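Local atomic coordinates of ricin B lectin (Clostridium thermocellum, PDB entry 3VSF), a protein that probably acts as an exo-beta-1,3-galactanase, cleaving galactose from the ends of beta-1,3-galactan with a family 43 module, and binds galactose through a beta-trefoil module. Residues A[46-51]-A[321-326]; A[166-171]-A[219-224]; A[247-252]-A[287-292]; A[466-471]-A[492-497]. All blocks are in the same frame, centred on the assembly; numbering follows the deposited sequence.

Contact 1: A[46-51]-A[321-326]; sequences TQFKDT and SQYVWL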
loop_
_atom_site.group_PDB
_atom_site.type_symbol
_atom_site.label_atom_id
_atom_site.label_comp_id
_atom_site.label_asym_id
_atom_site.label_seq_id
_atom_site.Cartn_x
_atom_site.Cartn_y
_atom_site.Cartn_z
ATOM N N THR A 46 -0.365 -13.475 0.459
ATOM C CA THR A 46 -1.047 -14.679 -0.002
ATOM C C THR A 46 -1.832 -14.408 -1.281
ATOM O O THR A 46 -1.897 -13.274 -1.756
ATOM C CB THR A 46 -2.024 -15.220 1.060
ATOM O OG1 THR A 46 -3.186 -14.384 1.119
ATOM C CG2 THR A 46 -1.360 -15.267 2.429
ATOM N N GLN A 47 -2.426 -15.461 -1.834
ATOM C CA GLN A 47 -3.291 -15.326 -2.997
ATOM C C GLN A 47 -4.750 -15.467 -2.584
ATOM O O GLN A 47 -5.210 -16.563 -2.263
ATOM C CB GLN A 47 -2.940 -16.366 -4.061
ATOM C CG GLN A 47 -1.591 -16.144 -4.723
ATOM C CD GLN A 47 -1.339 -17.101 -5.871
ATOM O OE1 GLN A 47 -1.894 -18.200 -5.913
ATOM N NE2 GLN A 47 -0.504 -16.686 -6.815
ATOM N N PHE A 48 -5.471 -14.350 -2.585
ATOM C CA PHE A 48 -6.871 -14.343 -2.177
ATOM C C PHE A 48 -7.675 -15.309 -3.038
ATOM O O PHE A 48 -7.392 -15.479 -4.225
ATOM C CB PHE A 48 -7.461 -12.936 -2.291
ATOM C CG PHE A 48 -6.606 -11.863 -1.677
ATOM C CD1 PHE A 48 -5.653 -12.176 -0.723
ATOM C CD2 PHE A 48 -6.759 -10.540 -2.058
ATOM C CE1 PHE A 48 -4.865 -11.188 -0.160
ATOM C CE2 PHE A 48 -5.976 -9.548 -1.499
ATOM C CZ PHE A 48 -5.027 -9.872 -0.551
ATOM N N LYS A 49 -8.675 -15.944 -2.438
ATOM C CA LYS A 49 -9.532 -16.869 -3.169
ATOM C C LYS A 49 -10.936 -16.306 -3.347
ATOM O O LYS A 49 -11.513 -15.745 -2.415
ATOM C CB LYS A 49 -9.592 -18.226 -2.465
ATOM C CG LYS A 49 -8.302 -19.025 -2.542
ATOM C CD LYS A 49 -8.504 -20.437 -2.020
ATOM C CE LYS A 49 -7.262 -21.286 -2.223
ATOM N NZ LYS A 49 -7.476 -22.693 -1.781
ATOM N N ASP A 50 -11.479 -16.455 -4.551
ATOM C CA ASP A 50 -12.833 -16.000 -4.838
ATOM C C ASP A 50 -13.858 -16.877 -4.126
ATOM O O ASP A 50 -13.505 -17.884 -3.513
ATOM C CB ASP A 50 -13.092 -15.989 -6.347
ATOM C CG ASP A 50 -12.826 -17.333 -6.997
ATOM O OD1 ASP A 50 -13.096 -18.372 -6.359
ATOM O OD2 ASP A 50 -12.345 -17.351 -8.151
ATOM N N THR A 51 -15.125 -16.488 -4.213
ATOM C CA THR A 51 -16.201 -17.231 -3.568
ATOM C C THR A 51 -16.243 -18.680 -4.043
ATOM O O THR A 51 -16.655 -19.574 -3.304
ATOM C CB THR A 51 -17.569 -16.576 -3.827
ATOM O OG1 THR A 51 -17.792 -16.475 -5.239
ATOM C CG2 THR A 51 -17.618 -15.186 -3.212
ATOM N N SER A 321 1.976 -15.058 -8.317
ATOM C CA SER A 321 2.172 -13.818 -7.575
ATOM C C SER A 321 1.074 -13.610 -6.536
ATOM O O SER A 321 -0.098 -13.879 -6.797
ATOM C CB SER A 321 2.222 -12.623 -8.529
ATOM O OG SER A 321 3.342 -12.707 -9.390
ATOM N N GLN A 322 1.465 -13.127 -5.361
ATOM C CA GLN A 322 0.522 -12.882 -4.276
ATOM C C GLN A 322 0.175 -11.399 -4.182
ATOM O O GLN A 322 0.804 -10.565 -4.834
ATOM C CB GLN A 322 1.098 -13.390 -2.954
ATOM C CG GLN A 322 1.287 -14.900 -2.914
ATOM C CD GLN A 322 2.426 -15.330 -2.010
ATOM O OE1 GLN A 322 3.323 -14.545 -1.704
ATOM N NE2 GLN A 322 2.398 -16.586 -1.580
ATOM N N TYR A 323 -0.829 -11.071 -3.374
ATOM C CA TYR A 323 -1.287 -9.691 -3.257
ATOM C C TYR A 323 -1.036 -9.116 -1.866
ATOM O O TYR A 323 -1.003 -9.847 -0.876
ATOM C CB TYR A 323 -2.773 -9.587 -3.606
ATOM C CG TYR A 323 -3.142 -10.278 -4.897
ATOM C CD1 TYR A 323 -2.865 -9.693 -6.126
ATOM C CD2 TYR A 323 -3.768 -11.518 -4.889
ATOM C CE1 TYR A 323 -3.200 -10.324 -7.310
ATOM C CE2 TYR A 323 -4.106 -12.156 -6.066
ATOM C CZ TYR A 323 -3.820 -11.554 -7.273
ATOM O OH TYR A 323 -4.155 -12.187 -8.447
ATOM N N VAL A 324 -0.860 -7.801 -1.805
ATOM C CA VAL A 324 -0.646 -7.107 -0.544
ATOM C C VAL A 324 -1.524 -5.864 -0.462
ATOM O O VAL A 324 -1.285 -4.878 -1.158
ATOM C CB VAL A 324 0.829 -6.694 -0.370
ATOM C CG1 VAL A 324 0.988 -5.776 0.832
ATOM C CG2 VAL A 324 1.714 -7.924 -0.231
ATOM N N TRP A 325 -2.546 -5.918 0.386
ATOM C CA TRP A 325 -3.438 -4.779 0.574
ATOM C C TRP A 325 -3.225 -4.125 1.933
ATOM O O TRP A 325 -3.201 -4.800 2.963
ATOM C CB TRP A 325 -4.901 -5.201 0.414
ATOM C CG TRP A 325 -5.277 -5.540 -0.996
ATOM C CD1 TRP A 325 -4.436 -5.650 -2.066
ATOM C CD2 TRP A 325 -6.594 -5.805 -1.493
ATOM N NE1 TRP A 325 -5.147 -5.972 -3.196
ATOM C CE2 TRP A 325 -6.475 -6.072 -2.872
ATOM C CE3 TRP A 325 -7.863 -5.844 -0.906
ATOM C CZ2 TRP A 325 -7.575 -6.373 -3.672
ATOM C CZ3 TRP A 325 -8.953 -6.144 -1.701
ATOM C CH2 TRP A 325 -8.802 -6.405 -3.069
ATOM N N LEU A 326 -3.069 -2.806 1.925
ATOM C CA LEU A 326 -2.836 -2.050 3.146
ATOM C C LEU A 326 -3.595 -0.733 3.092
ATOM O O LEU A 326 -3.903 -0.234 2.010
ATOM C CB LEU A 326 -1.342 -1.776 3.324
ATOM C CG LEU A 326 -0.412 -2.990 3.327
ATOM C CD1 LEU A 326 1.036 -2.548 3.241
ATOM C CD2 LEU A 326 -0.642 -3.846 4.561
#
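Phe48 brings its ring tip between the side chains of Tyr323 and Trp325, and the closely packed half of the contact is this aromatic cluster. Its CE2 stands over the centre of the Trp325 indole, 3.8 Å from Trp325 CE2, in an edge-to-face pair with planes 86° apart. One face of the same phenyl ring receives Tyr323 CB, a CH-pi contact in which CB lies 4.1 Å from the Phe48 ring centroid. The tyrosine ring itself meets Phe48 obliquely, and its hydroxyl is tied elsewhere, to Ala58 N and Ile56 O.

The looser half is polar and partly exposed. Here the amides of Gln47 and Gln322 are turned nearly perpendicular, and the chains touch through Gln47 CG and Gln322 CG at 3.6 Å. Gln47, extended beyond CG (chi2 -174°), delivers NE2 to Ser321 O at 2.8 Å, approaching from above the carbonyl plane. Between the halves runs a backbone hydrogen bond, Tyr323 N to Thr46 O, 2.9 Å.

The contact thus fastens the loop following strand 41-43 to strand 322-330 of a propeller sheet: the aromatic residues provide about half of the surface buried here, while hydrogen bonds to main-chain oxygens fix the position of the loop along the strand.

Contact 2: A[166-171]-A[219-224]; sequences FRPMQD and KNIASL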
loop_
_atom_site.group_PDB
_atom_site.type_symbol
_atom_site.label_atom_id
_atom_site.label_comp_id
_atom_site.label_asym_id
_atom_site.label_seq_id
_atom_site.Cartn_x
_atom_site.Cartn_y
_atom_site.Cartn_z
ATOM N N PHE A 166 -1.169 1.965 -29.418
ATOM C CA PHE A 166 -0.448 3.091 -29.995
ATOM C C PHE A 166 0.496 3.747 -28.997
ATOM O O PHE A 166 0.313 3.637 -27.785
ATOM C CB PHE A 166 -1.445 4.140 -30.489
ATOM C CG PHE A 166 -2.224 4.796 -29.384
ATOM C CD1 PHE A 166 -1.867 6.050 -28.917
ATOM C CD2 PHE A 166 -3.302 4.151 -28.800
ATOM C CE1 PHE A 166 -2.578 6.654 -27.895
ATOM C CE2 PHE A 166 -4.016 4.749 -27.779
ATOM C CZ PHE A 166 -3.653 6.002 -27.326
ATOM N N ARG A 167 1.505 4.434 -29.520
ATOM C CA ARG A 167 2.372 5.267 -28.699
ATOM C C ARG A 167 1.835 6.692 -28.726
ATOM O O ARG A 167 1.747 7.304 -29.789
ATOM C CB ARG A 167 3.809 5.221 -29.222
ATOM C CG ARG A 167 4.434 3.836 -29.169
ATOM C CD ARG A 167 5.629 3.725 -30.101
ATOM N NE ARG A 167 6.785 4.484 -29.630
ATOM C CZ ARG A 167 7.816 3.950 -28.984
ATOM N NH1 ARG A 167 7.837 2.648 -28.725
ATOM N NH2 ARG A 167 8.827 4.715 -28.599
ATOM N N PRO A 168 1.463 7.219 -27.552
ATOM C CA PRO A 168 0.856 8.549 -27.437
ATOM C C PRO A 168 1.565 9.586 -28.298
ATOM O O PRO A 168 2.790 9.555 -28.418
ATOM C CB PRO A 168 1.042 8.880 -25.957
ATOM C CG PRO A 168 1.000 7.554 -25.285
ATOM C CD PRO A 168 1.657 6.587 -26.235
ATOM N N MET A 169 0.794 10.492 -28.892
ATOM C CA MET A 169 1.347 11.566 -29.710
ATOM C C MET A 169 2.116 11.013 -30.909
ATOM O O MET A 169 3.211 11.479 -31.221
ATOM C CB MET A 169 2.265 12.461 -28.871
ATOM C CG MET A 169 1.835 12.623 -27.417
ATOM S SD MET A 169 0.354 13.623 -27.187
ATOM C CE MET A 169 0.975 15.247 -27.620
ATOM N N GLN A 170 1.541 10.018 -31.578
ATOM C CA GLN A 170 2.180 9.411 -32.743
ATOM C C GLN A 170 2.153 10.340 -33.951
ATOM O O GLN A 170 3.112 10.402 -34.722
ATOM C CB GLN A 170 1.506 8.082 -33.096
ATOM C CG GLN A 170 2.315 6.854 -32.715
ATOM C CD GLN A 170 1.627 5.558 -33.105
ATOM O OE1 GLN A 170 0.496 5.565 -33.591
ATOM N NE2 GLN A 170 2.310 4.439 -32.894
ATOM N N ASP A 171 1.048 11.060 -34.110
ATOM C CA ASP A 171 0.861 11.944 -35.255
ATOM C C ASP A 171 1.706 13.214 -35.163
ATOM O O ASP A 171 2.037 13.818 -36.182
ATOM C CB ASP A 171 -0.620 12.302 -35.415
ATOM C CG ASP A 171 -1.196 12.971 -34.183
ATOM O OD1 ASP A 171 -0.615 12.806 -33.091
ATOM O OD2 ASP A 171 -2.231 13.657 -34.307
ATOM N N LYS A 219 -11.383 7.736 -24.404
ATOM C CA LYS A 219 -10.824 6.720 -25.291
ATOM C C LYS A 219 -9.619 7.212 -26.091
ATOM O O LYS A 219 -8.930 6.421 -26.732
ATOM C CB LYS A 219 -11.905 6.184 -26.235
ATOM C CG LYS A 219 -12.933 5.296 -25.552
ATOM C CD LYS A 219 -14.124 5.015 -26.456
ATOM C CE LYS A 219 -14.932 6.278 -26.709
ATOM N NZ LYS A 219 -16.154 6.011 -27.518
ATOM N N ASN A 220 -9.365 8.517 -26.044
ATOM C CA ASN A 220 -8.254 9.101 -26.787
ATOM C C ASN A 220 -7.453 10.099 -25.956
ATOM O O ASN A 220 -7.891 10.522 -24.886
ATOM C CB ASN A 220 -8.760 9.772 -28.065
ATOM C CG ASN A 220 -9.491 8.808 -28.981
ATOM O OD1 ASN A 220 -9.135 7.633 -29.076
ATOM N ND2 ASN A 220 -10.520 9.301 -29.659
ATOM N N ILE A 221 -6.278 10.471 -26.455
ATOM C CA ILE A 221 -5.418 11.425 -25.764
ATOM C C ILE A 221 -5.553 12.826 -26.355
ATOM O O ILE A 221 -5.294 13.038 -27.539
ATOM C CB ILE A 221 -3.941 10.988 -25.804
ATOM C CG1 ILE A 221 -3.748 9.700 -25.002
ATOM C CG2 ILE A 221 -3.042 12.090 -25.264
ATOM C CD1 ILE A 221 -2.316 9.223 -24.943
ATOM N N ALA A 222 -5.960 13.777 -25.521
ATOM C CA ALA A 222 -6.183 15.149 -25.964
ATOM C C ALA A 222 -4.900 15.978 -25.966
ATOM O O ALA A 222 -4.658 16.754 -26.891
ATOM C CB ALA A 222 -7.247 15.819 -25.104
ATOM N N SER A 223 -4.085 15.819 -24.929
ATOM C CA SER A 223 -2.847 16.585 -24.817
ATOM C C SER A 223 -1.885 15.986 -23.797
ATOM O O SER A 223 -2.238 15.070 -23.054
ATOM C CB SER A 223 -3.152 18.038 -24.445
ATOM O OG SER A 223 -3.757 18.121 -23.166
ATOM N N LEU A 224 -0.666 16.513 -23.773
ATOM C CA LEU A 224 0.330 16.112 -22.788
ATOM C C LEU A 224 0.284 17.087 -21.618
ATOM O O LEU A 224 0.870 18.168 -21.675
ATOM C CB LEU A 224 1.725 16.090 -23.419
ATOM C CG LEU A 224 2.890 15.523 -22.600
ATOM C CD1 LEU A 224 3.480 16.562 -21.656
ATOM C CD2 LEU A 224 2.466 14.270 -21.844
#
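Ile221 points its side chain at Phe166, Pro168 and Met169, and tracing it outward accounts for most of the contact. At CB the chain forks. The short branch, CG2, turns to the methionine and comes within 4.2 Å of Met169 SD, the methionine lying crosswise to the isoleucine. The longer branch starts at CG1, which lies beside the backbone N (chi1 -66°) and acts as a spacer. With chi2 extended at -178°, CD1 is carried to the far end, where it rests 3.5 Å from Pro168 CB and 3.7 Å from Pro168 CG. The same methyl reaches the rim of the phenyl ring, near its plane, at 3.9 Å from Phe166 CE1.

Met169 doubles back through its thioether, and its CE ends 4.3 Å from Leu224 CB, a more distant touch that widens the contact along the strand. Tyr212 also lies against Pro168, Ile221 and Leu224, and Trp134 against Phe166 and Ile221.

No hydrogen bond spans the two segments. Within 166-171 and 219-224 the contact is made by carbon and sulfur atoms, joining the sheet that ends in strand 161-166 to edge strand 221-228 of the next four-stranded propeller sheet. This is consistent with a junction held mainly by van der Waals fit and hydrophobic burial, in part near the surface.

Contact 3: A[247-252]-A[287-292]; sequences YLITSG and SQPTFI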
loop_
_atom_site.group_PDB
_atom_site.type_symbol
_atom_site.label_atom_id
_atom_site.label_comp_id
_atom_site.label_asym_id
_atom_site.label_seq_id
_atom_site.Cartn_x
_atom_site.Cartn_y
_atom_site.Cartn_z
ATOM N N TYR A 247 -1.938 13.234 -5.381
ATOM C CA TYR A 247 -0.868 12.408 -4.833
ATOM C C TYR A 247 -0.415 11.355 -5.838
ATOM O O TYR A 247 -1.236 10.657 -6.432
ATOM C CB TYR A 247 -1.319 11.741 -3.533
ATOM C CG TYR A 247 -1.789 12.719 -2.482
ATOM C CD1 TYR A 247 -0.901 13.266 -1.566
ATOM C CD2 TYR A 247 -3.122 13.099 -2.406
ATOM C CE1 TYR A 247 -1.327 14.162 -0.604
ATOM C CE2 TYR A 247 -3.559 13.992 -1.448
ATOM C CZ TYR A 247 -2.658 14.521 -0.551
ATOM O OH TYR A 247 -3.091 15.412 0.405
ATOM N N LEU A 248 0.896 11.247 -6.023
ATOM C CA LEU A 248 1.454 10.304 -6.982
ATOM C C LEU A 248 2.363 9.283 -6.305
ATOM O O LEU A 248 3.526 9.565 -6.017
ATOM C CB LEU A 248 2.219 11.047 -8.080
ATOM C CG LEU A 248 2.779 10.195 -9.222
ATOM C CD1 LEU A 248 1.671 9.382 -9.874
ATOM C CD2 LEU A 248 3.481 11.069 -10.248
ATOM N N ILE A 249 1.822 8.095 -6.052
ATOM C CA ILE A 249 2.596 7.006 -5.471
ATOM C C ILE A 249 3.322 6.232 -6.565
ATOM O O ILE A 249 2.696 5.694 -7.477
ATOM C CB ILE A 249 1.706 6.034 -4.672
ATOM C CG1 ILE A 249 1.282 6.660 -3.340
ATOM C CG2 ILE A 249 2.441 4.730 -4.417
ATOM C CD1 ILE A 249 0.333 7.832 -3.475
ATOM N N THR A 250 4.647 6.181 -6.473
ATOM C CA THR A 250 5.453 5.505 -7.480
ATOM C C THR A 250 6.358 4.451 -6.857
ATOM O O THR A 250 6.455 4.345 -5.636
ATOM C CB THR A 250 6.329 6.504 -8.259
ATOM O OG1 THR A 250 7.233 7.152 -7.356
ATOM C CG2 THR A 250 5.463 7.552 -8.941
ATOM N N SER A 251 7.016 3.671 -7.708
ATOM C CA SER A 251 7.991 2.690 -7.253
ATOM C C SER A 251 9.313 2.923 -7.968
ATOM O O SER A 251 9.442 3.853 -8.764
ATOM C CB SER A 251 7.497 1.267 -7.524
ATOM O OG SER A 251 7.541 0.966 -8.907
ATOM N N GLY A 252 10.296 2.081 -7.677
ATOM C CA GLY A 252 11.580 2.156 -8.345
ATOM C C GLY A 252 11.616 1.224 -9.538
ATOM O O GLY A 252 10.682 0.453 -9.762
ATOM N N SER A 287 6.488 -5.806 -1.997
ATOM C CA SER A 287 5.430 -5.626 -2.981
ATOM C C SER A 287 5.707 -4.426 -3.876
ATOM O O SER A 287 6.612 -3.634 -3.611
ATOM C CB SER A 287 4.077 -5.448 -2.290
ATOM O OG SER A 287 3.926 -4.125 -1.807
ATOM N N GLN A 288 4.922 -4.302 -4.939
ATOM C CA GLN A 288 5.001 -3.149 -5.823
ATOM C C GLN A 288 3.612 -2.543 -5.974
ATOM O O GLN A 288 2.651 -3.253 -6.270
ATOM C CB GLN A 288 5.556 -3.553 -7.189
ATOM C CG GLN A 288 5.844 -2.381 -8.112
ATOM C CD GLN A 288 6.354 -2.819 -9.471
ATOM O OE1 GLN A 288 6.245 -3.989 -9.841
ATOM N NE2 GLN A 288 6.918 -1.881 -10.223
ATOM N N PRO A 289 3.499 -1.223 -5.762
ATOM C CA PRO A 289 2.207 -0.535 -5.852
ATOM C C PRO A 289 1.559 -0.741 -7.214
ATOM O O PRO A 289 2.253 -0.737 -8.231
ATOM C CB PRO A 289 2.579 0.941 -5.659
ATOM C CG PRO A 289 4.041 1.020 -5.966
ATOM C CD PRO A 289 4.608 -0.287 -5.512
ATOM N N THR A 290 0.243 -0.927 -7.232
ATOM C CA THR A 290 -0.467 -1.142 -8.485
ATOM C C THR A 290 -1.657 -0.200 -8.637
ATOM O O THR A 290 -1.964 0.243 -9.744
ATOM C CB THR A 290 -0.936 -2.607 -8.634
ATOM O OG1 THR A 290 -1.434 -2.820 -9.961
ATOM C CG2 THR A 290 -2.027 -2.931 -7.626
ATOM N N PHE A 291 -2.321 0.112 -7.528
ATOM C CA PHE A 291 -3.483 0.994 -7.571
ATOM C C PHE A 291 -3.956 1.421 -6.183
ATOM O O PHE A 291 -3.778 0.696 -5.205
ATOM C CB PHE A 291 -4.628 0.324 -8.333
ATOM C CG PHE A 291 -5.698 1.275 -8.771
ATOM C CD1 PHE A 291 -5.462 2.174 -9.798
ATOM C CD2 PHE A 291 -6.939 1.273 -8.161
ATOM C CE1 PHE A 291 -6.444 3.054 -10.206
ATOM C CE2 PHE A 291 -7.923 2.148 -8.568
ATOM C CZ PHE A 291 -7.677 3.041 -9.591
ATOM N N ILE A 292 -4.565 2.601 -6.111
ATOM C CA ILE A 292 -5.069 3.138 -4.851
ATOM C C ILE A 292 -6.452 3.766 -5.030
ATOM O O ILE A 292 -6.599 4.764 -5.734
ATOM C CB ILE A 292 -4.114 4.201 -4.270
ATOM C CG1 ILE A 292 -2.733 3.597 -4.004
ATOM C CG2 ILE A 292 -4.689 4.796 -2.994
ATOM C CD1 ILE A 292 -1.709 4.600 -3.518
#
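Ile249 and Ile292 supply the apolar part of the contact together with Pro289. The isoleucines are set roughly perpendicular, Ile292 CD1 reaching across to Ile249 CG1 at 3.6 Å and to Ile249 CD1 at 3.8 Å. The other branch of Ile249 serves the proline: CG2 lies 4.0 Å from Pro289 CB. Farther along, the pyrrolidine ring packs on the serine, with Pro289 CG 3.8 Å from Ser251 CB.

The polar part is a short relay. Gln288, with CG opposite the backbone N (chi1 -172°) and the chain extended beyond, sends NE2 to Ser251 OG at 3.2 Å; the hydroxyl lies in the amide plane, and the bond is nearly straight at 167°. Ser251 OG in turn donates to Gly252 O, 3.3 Å away. The other end of the amide, Gln288 OE1, accepts from Trp310 NE1, so both ends of the group are used and its rotation is defined.

No backbone hydrogen bond joins the segments, whose strand axes approach to 6.9 Å at 140°. They belong to separate four-stranded sheets, consistent with adjoining blades of the five-bladed propeller of family 43. The blades adhere here through buried aliphatic surface, with one oriented amide-hydroxyl bond at the end.

Contact 4: A[466-471]-A[492-497]; sequences KLIDVR and QHWKLV
Trp494 sets the pyrrole edge of its indole against the main chain of Ile468. NE1 donates to Ile468 O at 3.0 Å; the oxygen lies in the ring plane, yet the donor sits above the carbonyl plane, 58° out of it, so the indole and the peptide are strongly turned against each other. The rest of the bicycle runs beside the aliphatic chains: Trp494 CZ2 is 3.8 Å from Ile468 CG2 and 3.5 Å from Val470 CG2, the valine methyl approaching obliquely.

Gln492 and Asp469 form the second oriented pair, amide and carboxylate planes being perpendicular. The extended glutamine holds NE2 2.9 Å from Asp469 OD2, which lies in the amide plane while the carboxylate is met from above its own plane. NE2 has a further partner in Ser485 O, and Gln492 OE1 takes Ala487 N, so the amide is gripped at both ends.

The sequence Gln492-His493-Trp494 is the QxW motif of ricin-type beta-trefoils. Asp469 OD2 also bonds a glycerol, probably from the crystallisation liquor, and the aspartate has a place in its strand like that of galactose-binding Asp422 in another part of the trefoil. The glutamine therefore probably acts as a second-shell group that orients Asp469 in what may be a sugar-binding pocket.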
loop_
_atom_site.group_PDB
_atom_site.type_symbol
_atom_site.label_atom_id
_atom_site.label_comp_id
_atom_site.label_asym_id
_atom_site.label_seq_id
_atom_site.Cartn_x
_atom_site.Cartn_y
_atom_site.Cartn_z
ATOM N N LYS A 466 18.558 -4.994 23.846
ATOM C CA LYS A 466 18.466 -4.126 25.014
ATOM C C LYS A 466 17.027 -4.043 25.513
ATOM O O LYS A 466 16.081 -4.185 24.737
ATOM C CB LYS A 466 19.019 -2.735 24.700
ATOM C CG LYS A 466 20.460 -2.748 24.220
ATOM C CD LYS A 466 21.019 -1.341 24.084
ATOM C CE LYS A 466 22.411 -1.362 23.471
ATOM N NZ LYS A 466 23.336 -2.269 24.204
ATOM N N LEU A 467 16.867 -3.812 26.811
ATOM C CA LEU A 467 15.555 -3.883 27.447
ATOM C C LEU A 467 14.825 -2.545 27.452
ATOM O O LEU A 467 15.442 -1.486 27.348
ATOM C CB LEU A 467 15.696 -4.384 28.887
ATOM C CG LEU A 467 16.645 -5.560 29.115
ATOM C CD1 LEU A 467 16.646 -5.964 30.583
ATOM C CD2 LEU A 467 16.267 -6.737 28.233
ATOM N N ILE A 468 13.502 -2.608 27.574
ATOM C CA ILE A 468 12.697 -1.417 27.804
ATOM C C ILE A 468 13.059 -0.870 29.176
ATOM O O ILE A 468 12.971 -1.580 30.178
ATOM C CB ILE A 468 11.195 -1.735 27.758
ATOM C CG1 ILE A 468 10.810 -2.291 26.386
ATOM C CG2 ILE A 468 10.375 -0.495 28.085
ATOM C CD1 ILE A 468 9.333 -2.577 26.234
ATOM N N ASP A 469 13.466 0.394 29.220
ATOM C CA ASP A 469 14.052 0.960 30.428
ATOM C C ASP A 469 13.479 2.339 30.744
ATOM O O ASP A 469 13.288 3.160 29.850
ATOM C CB ASP A 469 15.572 1.053 30.253
ATOM C CG ASP A 469 16.297 1.376 31.544
ATOM O OD1 ASP A 469 15.726 2.087 32.395
ATOM O OD2 ASP A 469 17.450 0.922 31.706
ATOM N N VAL A 470 13.203 2.584 32.022
ATOM C CA VAL A 470 12.811 3.912 32.477
ATOM C C VAL A 470 14.066 4.738 32.740
ATOM O O VAL A 470 14.855 4.414 33.628
ATOM C CB VAL A 470 11.966 3.850 33.761
ATOM C CG1 VAL A 470 11.509 5.244 34.161
ATOM C CG2 VAL A 470 10.771 2.930 33.568
ATOM N N ARG A 471 14.247 5.802 31.963
ATOM C CA ARG A 471 15.465 6.605 32.028
ATOM C C ARG A 471 15.775 7.116 33.432
ATOM O O ARG A 471 14.915 7.694 34.099
ATOM C CB ARG A 471 15.384 7.790 31.063
ATOM C CG ARG A 471 16.625 8.668 31.080
ATOM C CD ARG A 471 16.390 9.993 30.379
ATOM N NE ARG A 471 15.969 9.818 28.993
ATOM C CZ ARG A 471 16.797 9.543 27.990
ATOM N NH1 ARG A 471 18.096 9.403 28.222
ATOM N NH2 ARG A 471 16.328 9.403 26.759
ATOM N N GLN A 492 13.998 -1.782 34.928
ATOM C CA GLN A 492 13.980 -2.504 33.663
ATOM C C GLN A 492 13.012 -3.681 33.718
ATOM O O GLN A 492 12.846 -4.407 32.737
ATOM C CB GLN A 492 15.383 -3.004 33.320
ATOM C CG GLN A 492 16.413 -1.900 33.163
ATOM C CD GLN A 492 17.806 -2.437 32.905
ATOM O OE1 GLN A 492 18.106 -3.591 33.216
ATOM N NE2 GLN A 492 18.665 -1.604 32.332
ATOM N N HIS A 493 12.379 -3.867 34.871
ATOM C CA HIS A 493 11.443 -4.971 35.063
ATOM C C HIS A 493 9.999 -4.486 34.973
ATOM O O HIS A 493 9.623 -3.504 35.613
ATOM C CB HIS A 493 11.693 -5.654 36.409
ATOM C CG HIS A 493 13.088 -6.179 36.569
ATOM N ND1 HIS A 493 13.531 -6.770 37.733
ATOM C CD2 HIS A 493 14.135 -6.202 35.713
ATOM C CE1 HIS A 493 14.792 -7.134 37.586
ATOM N NE2 HIS A 493 15.183 -6.801 36.369
ATOM N N TRP A 494 9.194 -5.180 34.174
ATOM C CA TRP A 494 7.812 -4.773 33.941
ATOM C C TRP A 494 6.833 -5.912 34.207
ATOM O O TRP A 494 7.106 -7.068 33.885
ATOM C CB TRP A 494 7.645 -4.270 32.506
ATOM C CG TRP A 494 8.552 -3.130 32.163
ATOM C CD1 TRP A 494 9.864 -3.211 31.797
ATOM C CD2 TRP A 494 8.218 -1.737 32.153
ATOM N NE1 TRP A 494 10.367 -1.955 31.561
ATOM C CE2 TRP A 494 9.376 -1.033 31.773
ATOM C CE3 TRP A 494 7.052 -1.019 32.429
ATOM C CZ2 TRP A 494 9.403 0.356 31.662
ATOM C CZ3 TRP A 494 7.080 0.360 32.319
ATOM C CH2 TRP A 494 8.246 1.032 31.939
ATOM N N LYS A 495 5.690 -5.576 34.797
ATOM C CA LYS A 495 4.645 -6.559 35.057
ATOM C C LYS A 495 3.507 -6.436 34.051
ATOM O O LYS A 495 3.012 -5.340 33.787
ATOM C CB LYS A 495 4.105 -6.417 36.484
ATOM C CG LYS A 495 2.789 -7.146 36.715
ATOM C CD LYS A 495 2.445 -7.252 38.193
ATOM C CE LYS A 495 3.314 -8.289 38.889
ATOM N NZ LYS A 495 2.885 -8.526 40.297
ATOM N N LEU A 496 3.099 -7.571 33.492
ATOM C CA LEU A 496 2.010 -7.604 32.526
ATOM C C LEU A 496 0.678 -7.801 33.248
ATOM O O LEU A 496 0.447 -8.841 33.865
ATOM C CB LEU A 496 2.238 -8.729 31.514
ATOM C CG LEU A 496 1.346 -8.748 30.272
ATOM C CD1 LEU A 496 1.529 -7.473 29.468
ATOM C CD2 LEU A 496 1.649 -9.970 29.418
ATOM N N VAL A 497 -0.192 -6.799 33.170
ATOM C CA VAL A 497 -1.460 -6.831 33.892
ATOM C C VAL A 497 -2.668 -6.723 32.964
ATOM O O VAL A 497 -2.830 -5.729 32.256
ATOM C CB VAL A 497 -1.536 -5.700 34.936
ATOM C CG1 VAL A 497 -2.909 -5.672 35.592
ATOM C CG2 VAL A 497 -0.443 -5.865 35.979
#

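How the contacts relate
From the N terminus, the chain enters contact 1 at 46-51 and returns to it only at 321-326, enclosing almost the whole family 43 propeller and tying the loop before strand 61-66 to the last four-stranded sheet of that module. Within that span, contact 2 closes first, between 166-171 and 219-224, bringing together two successive four-stranded sheets; contact 3, between 247-252 and 287-292, follows in series and joins the next two. None of the loops cross. Contacts 1 and 3 share the sheet holding strands 288-296 and 322-330, and they touch where Val324 CB lies 4.0 Å from Ser287 CB. Contact 4 closes a short local loop later, inside the beta-trefoil, its centre about 62 Å from that of contact 2.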